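Local coordinates for protein Zgc:56074 (Danio rerio, PDB 3E9E) that probably hydrolyses fructose 2,6-bisphosphate and fructose 1,6-bisphosphate, thereby restraining glycolysis and favouring the pentose phosphate pathway, at residues V56-R61 with L86-G91; D19-G24 with G97-H102. The protein carries 1 engineered substitution. All blocks are in the same frame, centred on the assembly; numbering follows the deposited sequence.

Interaction 1 is largely buried. It joins the turn that leads from strand 53-56 into helix 60-71 to the loop after strand 81-83, and it sits beside the bound phosphate. Interaction 2 lies near the surface, where two loops pair, the second leading into helix 100-109. Side chains carry interaction 1, through one amide-guanidinium bond and leucine methyls packed on polar groups and backbone. Backbone bonds carry interaction 2, with leucines and a lysine packed alongside. Along the chain, interaction 1 falls inside the loop that interaction 2 closes. The two centres are about 17 Å apart, yet they meet: Arg61 NH2 lies 3.0 Å from Gly24 O, a probable hydrogen bond.

Interaction 1 (V56-R61 with L86-G91); sequences VSNLQR and LLRERG. With PO4 (phosphate ion), chain C.
Arg88 and Asn58 meet through one short, fairly straight hydrogen bond, from Arg88 NH1 to Asn58 OD1 at 2.6 Å. The oxygen lies in the guanidinium plane, but the donor sits well above the amide plane. The two planes are steeply turned, 74° apart. Asn58 has its CG between the backbone N and the carbonyl carbon (chi1 70°), and this swings OD1 onto the arginine. Leu59 comes over one face of the same guanidinium, with CD2 3.8 Å from Arg88 NH2. Its other branch, CD1, lies 3.8 Å from Glu89 N.

Ser57 packs CB 3.5 Å from Leu87 O, while Leu87 CD1 reaches the Val56 backbone. Ser57 OG accepts from Leu59 N, closing an ST turn, and is also hydrogen-bonded to His183, the inferred transition-state stabiliser.

Arg61 grips the phosphate edge-on with two nearly straight bonds, NE to O3 at 2.8 Å and NH2 to O1 at 2.9 Å. In Glu89, the inferred proton donor/acceptor, a bend at chi2 (60°) turns the carboxylate toward the phosphate, with Glu89 OE2 3.1 Å from phosphate O1. Ala185 N and Phe186 N bind its carboxylate. Arg10 and Gly184 also hold the phosphate, near the engineered Ala11 that replaces the phosphorylated residue. This is the phosphate pocket of a histidine phosphatase of the phosphoglycerate mutase family.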
loop_
_atom_site.group_PDB
_atom_site.type_symbol
_atom_site.label_atom_id
_atom_site.label_comp_id
_atom_site.label_asym_id
_atom_site.label_seq_id
_atom_site.Cartn_x
_atom_site.Cartn_y
_atom_site.Cartn_z
ATOM N N VAL A 56 2.729 1.451 -8.759
ATOM C CA VAL A 56 1.268 1.476 -8.739
ATOM C C VAL A 56 0.658 0.181 -9.279
ATOM O O VAL A 56 1.127 -0.362 -10.287
ATOM C CB VAL A 56 0.701 2.661 -9.577
ATOM C CG1 VAL A 56 -0.787 2.803 -9.344
ATOM C CG2 VAL A 56 1.378 3.979 -9.186
ATOM N N SER A 57 -0.386 -0.303 -8.600
ATOM C CA SER A 57 -1.244 -1.353 -9.137
ATOM C C SER A 57 -1.714 -0.950 -10.534
ATOM O O SER A 57 -1.999 0.227 -10.785
ATOM C CB SER A 57 -2.448 -1.532 -8.227
ATOM O OG SER A 57 -3.494 -2.253 -8.867
ATOM N N ASN A 58 -1.774 -1.909 -11.454
ATOM C CA ASN A 58 -2.259 -1.593 -12.802
ATOM C C ASN A 58 -3.797 -1.688 -12.939
ATOM O O ASN A 58 -4.327 -1.612 -14.047
ATOM C CB ASN A 58 -1.526 -2.418 -13.862
ATOM C CG ASN A 58 -1.905 -3.882 -13.819
ATOM O OD1 ASN A 58 -2.360 -4.387 -12.806
ATOM N ND2 ASN A 58 -1.728 -4.565 -14.931
ATOM N N LEU A 59 -4.505 -1.832 -11.826
ATOM C CA LEU A 59 -5.952 -1.608 -11.811
ATOM C C LEU A 59 -6.239 -0.105 -11.936
ATOM O O LEU A 59 -5.551 0.736 -11.320
ATOM C CB LEU A 59 -6.593 -2.168 -10.533
ATOM C CG LEU A 59 -6.652 -3.687 -10.392
ATOM C CD1 LEU A 59 -6.907 -4.134 -8.957
ATOM C CD2 LEU A 59 -7.725 -4.289 -11.335
ATOM N N GLN A 60 -7.269 0.229 -12.712
ATOM C CA GLN A 60 -7.537 1.625 -13.068
ATOM C C GLN A 60 -7.714 2.581 -11.879
ATOM O O GLN A 60 -7.208 3.694 -11.914
ATOM C CB GLN A 60 -8.741 1.754 -14.018
ATOM C CG GLN A 60 -8.978 3.202 -14.426
ATOM C CD GLN A 60 -10.118 3.386 -15.407
ATOM O OE1 GLN A 60 -11.118 2.662 -15.372
ATOM N NE2 GLN A 60 -9.977 4.373 -16.284
ATOM N N ARG A 61 -8.455 2.165 -10.856
ATOM C CA ARG A 61 -8.677 3.031 -9.706
ATOM C C ARG A 61 -7.358 3.400 -8.992
ATOM O O ARG A 61 -7.225 4.517 -8.476
ATOM C CB ARG A 61 -9.679 2.418 -8.729
ATOM C CG ARG A 61 -9.266 1.077 -8.108
ATOM C CD ARG A 61 -10.501 0.309 -7.693
ATOM N NE ARG A 61 -10.233 -0.896 -6.915
ATOM C CZ ARG A 61 -10.166 -2.138 -7.406
ATOM N NH1 ARG A 61 -10.316 -2.374 -8.718
ATOM N NH2 ARG A 61 -9.943 -3.153 -6.571
ATOM N N LEU A 86 2.147 -6.869 -9.436
ATOM C CA LEU A 86 2.332 -7.395 -8.065
ATOM C C LEU A 86 1.563 -6.606 -6.994
ATOM O O LEU A 86 1.344 -7.110 -5.893
ATOM C CB LEU A 86 3.823 -7.513 -7.699
ATOM C CG LEU A 86 4.644 -8.544 -8.498
ATOM C CD1 LEU A 86 6.142 -8.395 -8.223
ATOM C CD2 LEU A 86 4.201 -9.953 -8.171
ATOM N N LEU A 87 1.140 -5.384 -7.325
ATOM C CA LEU A 87 0.417 -4.531 -6.377
ATOM C C LEU A 87 -1.108 -4.623 -6.510
ATOM O O LEU A 87 -1.858 -3.966 -5.760
ATOM C CB LEU A 87 0.898 -3.077 -6.493
ATOM C CG LEU A 87 2.335 -2.781 -6.052
ATOM C CD1 LEU A 87 2.748 -1.322 -6.460
ATOM C CD2 LEU A 87 2.589 -3.024 -4.550
ATOM N N ARG A 88 -1.572 -5.442 -7.459
ATOM C CA ARG A 88 -3.011 -5.629 -7.640
ATOM C C ARG A 88 -3.675 -6.108 -6.363
ATOM O O ARG A 88 -3.084 -6.852 -5.580
ATOM C CB ARG A 88 -3.290 -6.612 -8.784
ATOM C CG ARG A 88 -2.962 -6.033 -10.163
ATOM C CD ARG A 88 -2.897 -7.143 -11.238
ATOM N NE ARG A 88 -4.240 -7.579 -11.631
ATOM C CZ ARG A 88 -5.005 -6.925 -12.505
ATOM N NH1 ARG A 88 -4.582 -5.787 -13.051
ATOM N NH2 ARG A 88 -6.206 -7.389 -12.811
ATOM N N GLU A 89 -4.915 -5.684 -6.164
ATOM C CA GLU A 89 -5.735 -6.189 -5.063
ATOM C C GLU A 89 -5.771 -7.718 -5.051
ATOM O O GLU A 89 -5.598 -8.358 -6.089
ATOM C CB GLU A 89 -7.169 -5.652 -5.156
ATOM C CG GLU A 89 -8.049 -6.121 -3.990
ATOM C CD GLU A 89 -7.506 -5.671 -2.631
ATOM O OE1 GLU A 89 -6.347 -6.004 -2.280
ATOM O OE2 GLU A 89 -8.250 -4.970 -1.926
ATOM N N ARG A 90 -5.955 -8.285 -3.862
ATOM C CA ARG A 90 -6.242 -9.703 -3.706
ATOM C C ARG A 90 -7.385 -10.109 -4.643
ATOM O O ARG A 90 -8.391 -9.404 -4.747
ATOM C CB ARG A 90 -6.613 -10.011 -2.254
ATOM C CG ARG A 90 -7.002 -11.472 -2.028
ATOM C CD ARG A 90 -7.106 -11.802 -0.555
ATOM N NE ARG A 90 -7.245 -13.244 -0.359
ATOM C CZ ARG A 90 -7.583 -13.827 0.792
ATOM N NH1 ARG A 90 -7.827 -13.088 1.881
ATOM N NH2 ARG A 90 -7.687 -15.157 0.857
ATOM N N GLY A 91 -7.218 -11.224 -5.348
ATOM C CA GLY A 91 -8.303 -11.747 -6.168
ATOM C C GLY A 91 -9.280 -12.504 -5.295
ATOM O O GLY A 91 -8.871 -13.328 -4.491
HETATM P P PO4 C . -9.814 -1.393 -3.130
HETATM O O1 PO4 C . -9.420 -2.718 -3.757
HETATM O O2 PO4 C . -8.803 -1.082 -2.027
HETATM O O3 PO4 C . -9.800 -0.304 -4.165
HETATM O O4 PO4 C . -11.214 -1.569 -2.578
#

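Interaction 2 (D19-G24 with G97-H102); sequences DKLLQG and GRPKEH
Lys100, Leu22 and Leu21 bury the most surface here, and all three lie along a short antiparallel backbone pairing. Lys100 N donates to Lys20 O at 3.0 Å. Leu22 N donates to Arg98 O at 2.8 Å, and Gly97 N to Leu22 O at 2.7 Å. Leu21 and Pro99 form the non-hydrogen-bonded pair between the first two bonds.

The Lys100 side chain runs across the Lys20 carbonyl, with its CG 3.5 Å from Lys20 O. The chain is extended as far as CE and then bends at chi4 (-68°). This leaves NZ 3.7 Å from Leu21 O, too far to count as a hydrogen bond. The lysine also lies about 5 Å, between nearest atoms, from the bound phosphate.

Leu22 is buried. Its CG is anti to the backbone N (chi1 -152°), and CD1 meets Lys100 CG obliquely at 4.1 Å. Phe92 and Ala95 also touch its side chain, so this leucine ties the pairing to the loop before Gly97.

Leu21 packs at the outer side. Its CD2 lies 3.9 Å from Pro99 CG, and both methyls come close to Gly97 O. With an alanine here, the Pro99 ring would probably lose its apolar partner, leaving a gap beside the Gly97 carbonyl. Tyr16 is a further neighbour of Leu21.

Gly97 has a positive phi (98°) that suits glycine. Leu22 bonds both to Gly97 N and to Arg98 O, a pattern consistent with a G1 beta bulge. Two otherwise irregular loops are thus joined by a single antiparallel bridge, where the second loop leads into helix 100-109 and beside the phosphate pocket.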
loop_
_atom_site.group_PDB
_atom_site.type_symbol
_atom_site.label_atom_id
_atom_site.label_comp_id
_atom_site.label_asym_id
_atom_site.label_seq_id
_atom_site.Cartn_x
_atom_site.Cartn_y
_atom_site.Cartn_z
ATOM N N ASP A 19 -21.766 0.655 -2.472
ATOM C CA ASP A 19 -22.638 -0.505 -2.365
ATOM C C ASP A 19 -21.990 -1.646 -1.592
ATOM O O ASP A 19 -22.601 -2.698 -1.426
ATOM C CB ASP A 19 -23.063 -0.999 -3.751
ATOM C CG ASP A 19 -23.527 0.130 -4.671
ATOM O OD1 ASP A 19 -23.573 1.303 -4.235
ATOM O OD2 ASP A 19 -23.825 -0.162 -5.846
ATOM N N LYS A 20 -20.764 -1.445 -1.114
ATOM C CA LYS A 20 -20.053 -2.457 -0.314
ATOM C C LYS A 20 -19.904 -3.787 -1.057
ATOM O O LYS A 20 -20.111 -4.864 -0.485
ATOM C CB LYS A 20 -20.742 -2.678 1.038
ATOM C CG LYS A 20 -20.993 -1.401 1.846
ATOM C CD LYS A 20 -21.848 -1.706 3.058
ATOM C CE LYS A 20 -21.920 -0.517 4.009
ATOM N NZ LYS A 20 -23.185 -0.588 4.800
ATOM N N LEU A 21 -19.549 -3.702 -2.335
ATOM C CA LEU A 21 -19.319 -4.881 -3.165
ATOM C C LEU A 21 -17.839 -5.236 -3.170
ATOM O O LEU A 21 -16.993 -4.351 -3.165
ATOM C CB LEU A 21 -19.781 -4.620 -4.599
ATOM C CG LEU A 21 -21.242 -4.221 -4.846
ATOM C CD1 LEU A 21 -21.505 -4.057 -6.346
ATOM C CD2 LEU A 21 -22.249 -5.213 -4.218
ATOM N N LEU A 22 -17.530 -6.530 -3.184
ATOM C CA LEU A 22 -16.153 -6.987 -3.307
ATOM C C LEU A 22 -15.591 -6.767 -4.718
ATOM O O LEU A 22 -16.119 -7.306 -5.704
ATOM C CB LEU A 22 -16.089 -8.462 -2.951
ATOM C CG LEU A 22 -14.805 -9.043 -2.383
ATOM C CD1 LEU A 22 -14.409 -8.319 -1.101
ATOM C CD2 LEU A 22 -15.063 -10.509 -2.121
ATOM N N GLN A 23 -14.512 -5.990 -4.817
ATOM C CA GLN A 23 -13.973 -5.604 -6.127
ATOM C C GLN A 23 -12.878 -6.518 -6.663
ATOM O O GLN A 23 -12.975 -7.046 -7.791
ATOM C CB GLN A 23 -13.550 -4.128 -6.136
ATOM C CG GLN A 23 -14.778 -3.230 -6.120
ATOM C CD GLN A 23 -14.476 -1.765 -6.285
ATOM O OE1 GLN A 23 -14.112 -1.308 -7.361
ATOM N NE2 GLN A 23 -14.653 -1.009 -5.217
ATOM N N GLY A 24 -11.850 -6.700 -5.846
ATOM C CA GLY A 24 -10.723 -7.538 -6.159
ATOM C C GLY A 24 -10.070 -7.128 -7.456
ATOM O O GLY A 24 -9.941 -5.944 -7.749
ATOM N N GLY A 97 -17.746 -8.848 -7.124
ATOM C CA GLY A 97 -18.999 -8.298 -7.626
ATOM C C GLY A 97 -20.153 -8.508 -6.659
ATOM O O GLY A 97 -21.151 -7.801 -6.734
ATOM N N ARG A 98 -20.013 -9.475 -5.750
ATOM C CA ARG A 98 -21.022 -9.719 -4.720
ATOM C C ARG A 98 -20.767 -8.806 -3.522
ATOM O O ARG A 98 -19.638 -8.338 -3.336
ATOM C CB ARG A 98 -20.989 -11.180 -4.282
ATOM C CG ARG A 98 -21.248 -12.193 -5.408
ATOM C CD ARG A 98 -22.669 -12.155 -5.905
ATOM N NE ARG A 98 -23.593 -12.498 -4.832
ATOM C CZ ARG A 98 -24.652 -11.772 -4.479
ATOM N NH1 ARG A 98 -24.969 -10.655 -5.134
ATOM N NH2 ARG A 98 -25.417 -12.180 -3.469
ATOM N N PRO A 99 -21.805 -8.539 -2.703
ATOM C CA PRO A 99 -21.537 -7.775 -1.479
ATOM C C PRO A 99 -20.530 -8.494 -0.582
ATOM O O PRO A 99 -20.445 -9.732 -0.606
ATOM C CB PRO A 99 -22.902 -7.706 -0.796
ATOM C CG PRO A 99 -23.896 -7.844 -1.922
ATOM C CD PRO A 99 -23.247 -8.809 -2.883
ATOM N N LYS A 100 -19.777 -7.723 0.203
ATOM C CA LYS A 100 -18.715 -8.287 1.037
ATOM C C LYS A 100 -19.234 -9.382 1.959
ATOM O O LYS A 100 -18.572 -10.404 2.148
ATOM C CB LYS A 100 -17.990 -7.191 1.835
ATOM C CG LYS A 100 -17.257 -6.171 0.965
ATOM C CD LYS A 100 -16.442 -5.193 1.823
ATOM C CE LYS A 100 -16.066 -3.935 1.050
ATOM N NZ LYS A 100 -15.078 -4.163 -0.053
ATOM N N GLU A 101 -20.426 -9.180 2.510
ATOM C CA GLU A 101 -21.069 -10.191 3.356
ATOM C C GLU A 101 -21.247 -11.569 2.707
ATOM O O GLU A 101 -21.230 -12.586 3.410
ATOM C CB GLU A 101 -22.429 -9.700 3.848
ATOM C CG GLU A 101 -22.332 -8.569 4.867
ATOM C CD GLU A 101 -23.572 -8.440 5.740
ATOM O OE1 GLU A 101 -24.658 -8.946 5.349
ATOM O OE2 GLU A 101 -23.452 -7.828 6.830
ATOM N N HIS A 102 -21.437 -11.612 1.385
ATOM C CA HIS A 102 -21.597 -12.892 0.689
ATOM C C HIS A 102 -20.366 -13.771 0.868
ATOM O O HIS A 102 -20.480 -14.985 0.997
ATOM C CB HIS A 102 -21.881 -12.694 -0.804
ATOM C CG HIS A 102 -21.863 -13.970 -1.590
ATOM N ND1 HIS A 102 -22.795 -14.969 -1.402
ATOM C CD2 HIS A 102 -21.014 -14.420 -2.545
ATOM C CE1 HIS A 102 -22.530 -15.973 -2.220
ATOM N NE2 HIS A 102 -21.456 -15.665 -2.925
#